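Local coordinates for protein carboxylase (Deinococcus radiodurans, PDB 5H80) that probably carboxylates biotin in an ATP-dependent reaction, as the biotin carboxylase domain of a single-chain bacterial carboxylase, at residues S248-W253 with A355-D360. Numbering follows the deposited sequence.
Sequences SVTHLW and ATQPAD
At an outer strand of the antiparallel sheet in the ATP-grasp-type domain, Thr250, His251 and Trp253 hold the irregular segment 355-360; the direction of 355-359 lies 72° from that of 249-253, and the contacts run through side chains and waters, with no backbone-to-backbone bond between the two segments. Thr250 OG1 donates to Ala355 O at a short 2.5 Å, on a lone pair in the carbonyl plane, and accepts Gln357 N at 3.1 Å; chi1 of -163° sets OG1 beside the carbonyl carbon, facing 355-357, where one hydroxyl can serve both. Gln357 runs extended beyond CG and brings NE2 to His251 O (2.9 Å), although this donor stands above the carbonyl plane. Gln357 NE2 lies over one face of the His251 ring and, 3.3 Å from Trp253 CH2, over a face of the indole. The imidazole is gripped in its own plane: Trp253 N donates to His251 ND1, and His251 NE2 donates to Pro358 O at 2.8 Å (158°), from above that carbonyl's plane. A leucine in place of His251 would probably leave Pro358 O and Trp253 N without these bonds and weaken the hold on 358-359. Water bridges Val249 O to Gln357 O, and another joins His251 O to Ala355 O. Backbone bonds tie Thr250 and Leu252 to strand 236-245, while helix 277-293 touches Val249 and His251, and Leu349 of helix 349-352 packs on Thr250 and Thr356.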
loop_
_atom_site.group_PDB
_atom_site.type_symbol
_atom_site.label_atom_id
_atom_site.label_comp_id
_atom_site.label_asym_id
_atom_site.label_seq_id
_atom_site.Cartn_x
_atom_site.Cartn_y
_atom_site.Cartn_z
ATOM N N SER A 248 -4.761 -21.751 21.097
ATOM C CA SER A 248 -5.669 -21.655 19.987
ATOM C C SER A 248 -4.939 -21.456 18.694
ATOM O O SER A 248 -3.803 -21.036 18.690
ATOM C CB SER A 248 -6.497 -20.376 20.137
ATOM O OG SER A 248 -7.485 -20.542 21.105
ATOM N N VAL A 249 -5.661 -21.735 17.606
ATOM C CA VAL A 249 -5.155 -21.593 16.310
ATOM C C VAL A 249 -6.254 -20.843 15.481
ATOM O O VAL A 249 -7.502 -20.928 15.691
ATOM C CB VAL A 249 -4.730 -22.991 15.689
ATOM C CG1 VAL A 249 -3.533 -23.555 16.434
ATOM C CG2 VAL A 249 -5.936 -23.929 15.587
ATOM N N THR A 250 -5.739 -20.137 14.474
ATOM C CA THR A 250 -6.533 -19.481 13.478
ATOM C C THR A 250 -5.829 -19.456 12.131
ATOM O O THR A 250 -4.744 -20.079 11.949
ATOM C CB THR A 250 -6.926 -18.080 13.971
ATOM O OG1 THR A 250 -8.012 -17.562 13.217
ATOM C CG2 THR A 250 -5.723 -17.136 13.860
ATOM N N HIS A 251 -6.427 -18.781 11.153
ATOM C CA HIS A 251 -6.019 -18.788 9.795
ATOM C C HIS A 251 -6.245 -17.404 9.157
ATOM O O HIS A 251 -7.077 -16.615 9.604
ATOM C CB HIS A 251 -6.630 -19.876 8.981
ATOM C CG HIS A 251 -8.096 -19.650 8.659
ATOM N ND1 HIS A 251 -8.544 -18.887 7.616
ATOM C CD2 HIS A 251 -9.208 -20.014 9.345
ATOM C CE1 HIS A 251 -9.888 -18.886 7.604
ATOM N NE2 HIS A 251 -10.280 -19.477 8.687
ATOM N N LEU A 252 -5.455 -17.148 8.166
ATOM C CA LEU A 252 -5.617 -15.990 7.188
ATOM C C LEU A 252 -5.922 -16.520 5.760
ATOM O O LEU A 252 -5.358 -16.008 4.765
ATOM C CB LEU A 252 -4.479 -14.964 7.238
ATOM C CG LEU A 252 -4.357 -14.040 8.425
ATOM C CD1 LEU A 252 -5.680 -13.290 8.691
ATOM C CD2 LEU A 252 -3.898 -14.856 9.552
ATOM N N TRP A 253 -6.734 -17.600 5.634
ATOM C CA TRP A 253 -7.138 -18.165 4.381
ATOM C C TRP A 253 -5.931 -18.678 3.576
ATOM O O TRP A 253 -4.904 -19.040 4.165
ATOM C CB TRP A 253 -8.047 -17.151 3.544
ATOM C CG TRP A 253 -9.316 -16.827 4.366
ATOM C CD1 TRP A 253 -10.494 -17.506 4.391
ATOM C CD2 TRP A 253 -9.506 -15.659 5.159
ATOM N NE1 TRP A 253 -11.390 -16.855 5.193
ATOM C CE2 TRP A 253 -10.809 -15.732 5.701
ATOM C CE3 TRP A 253 -8.650 -14.565 5.519
ATOM C CZ2 TRP A 253 -11.330 -14.707 6.538
ATOM C CZ3 TRP A 253 -9.185 -13.562 6.415
ATOM C CH2 TRP A 253 -10.484 -13.631 6.823
ATOM N N ALA A 355 -8.210 -12.406 14.374
ATOM C CA ALA A 355 -9.445 -13.070 14.741
ATOM C C ALA A 355 -9.309 -14.612 14.786
ATOM O O ALA A 355 -8.619 -15.211 13.896
ATOM C CB ALA A 355 -10.547 -12.577 13.837
ATOM N N THR A 356 -9.886 -15.231 15.817
ATOM C CA THR A 356 -9.890 -16.702 15.915
ATOM C C THR A 356 -11.142 -17.083 15.170
ATOM O O THR A 356 -12.225 -16.626 15.530
ATOM C CB THR A 356 -9.893 -17.162 17.353
ATOM O OG1 THR A 356 -8.797 -16.582 17.984
ATOM C CG2 THR A 356 -9.779 -18.678 17.464
ATOM N N GLN A 357 -10.947 -17.756 14.029
ATOM C CA GLN A 357 -12.052 -17.973 13.096
ATOM C C GLN A 357 -12.110 -19.349 12.515
ATOM O O GLN A 357 -11.027 -20.035 12.370
ATOM C CB GLN A 357 -12.098 -16.891 12.060
ATOM C CG GLN A 357 -10.801 -16.763 11.239
ATOM C CD GLN A 357 -10.840 -15.698 10.200
ATOM O OE1 GLN A 357 -11.722 -14.846 10.174
ATOM N NE2 GLN A 357 -9.783 -15.683 9.371
ATOM N N PRO A 358 -13.370 -19.780 12.164
ATOM C CA PRO A 358 -13.495 -21.128 11.624
ATOM C C PRO A 358 -13.024 -21.253 10.185
ATOM O O PRO A 358 -12.815 -20.297 9.472
ATOM C CB PRO A 358 -15.000 -21.458 11.799
ATOM C CG PRO A 358 -15.653 -20.143 11.528
ATOM C CD PRO A 358 -14.692 -19.112 12.200
ATOM N N ALA A 359 -12.739 -22.479 9.811
ATOM C CA ALA A 359 -12.284 -22.824 8.503
ATOM C C ALA A 359 -13.159 -22.252 7.388
ATOM O O ALA A 359 -12.636 -21.931 6.361
ATOM C CB ALA A 359 -12.176 -24.331 8.345
ATOM N N ASP A 360 -14.505 -22.157 7.606
ATOM C CA ASP A 360 -15.431 -21.676 6.533
ATOM C C ASP A 360 -15.711 -20.194 6.652
ATOM O O ASP A 360 -16.587 -19.686 5.961
ATOM C CB ASP A 360 -16.733 -22.401 6.588
ATOM C CG ASP A 360 -17.520 -22.128 7.801
ATOM O OD1 ASP A 360 -17.133 -21.510 8.847
ATOM O OD2 ASP A 360 -18.690 -22.691 7.759
HETATM O O HOH W 1 -9.878 -21.379 14.275
HETATM O O HOH W 2 -7.173 -14.387 11.697
#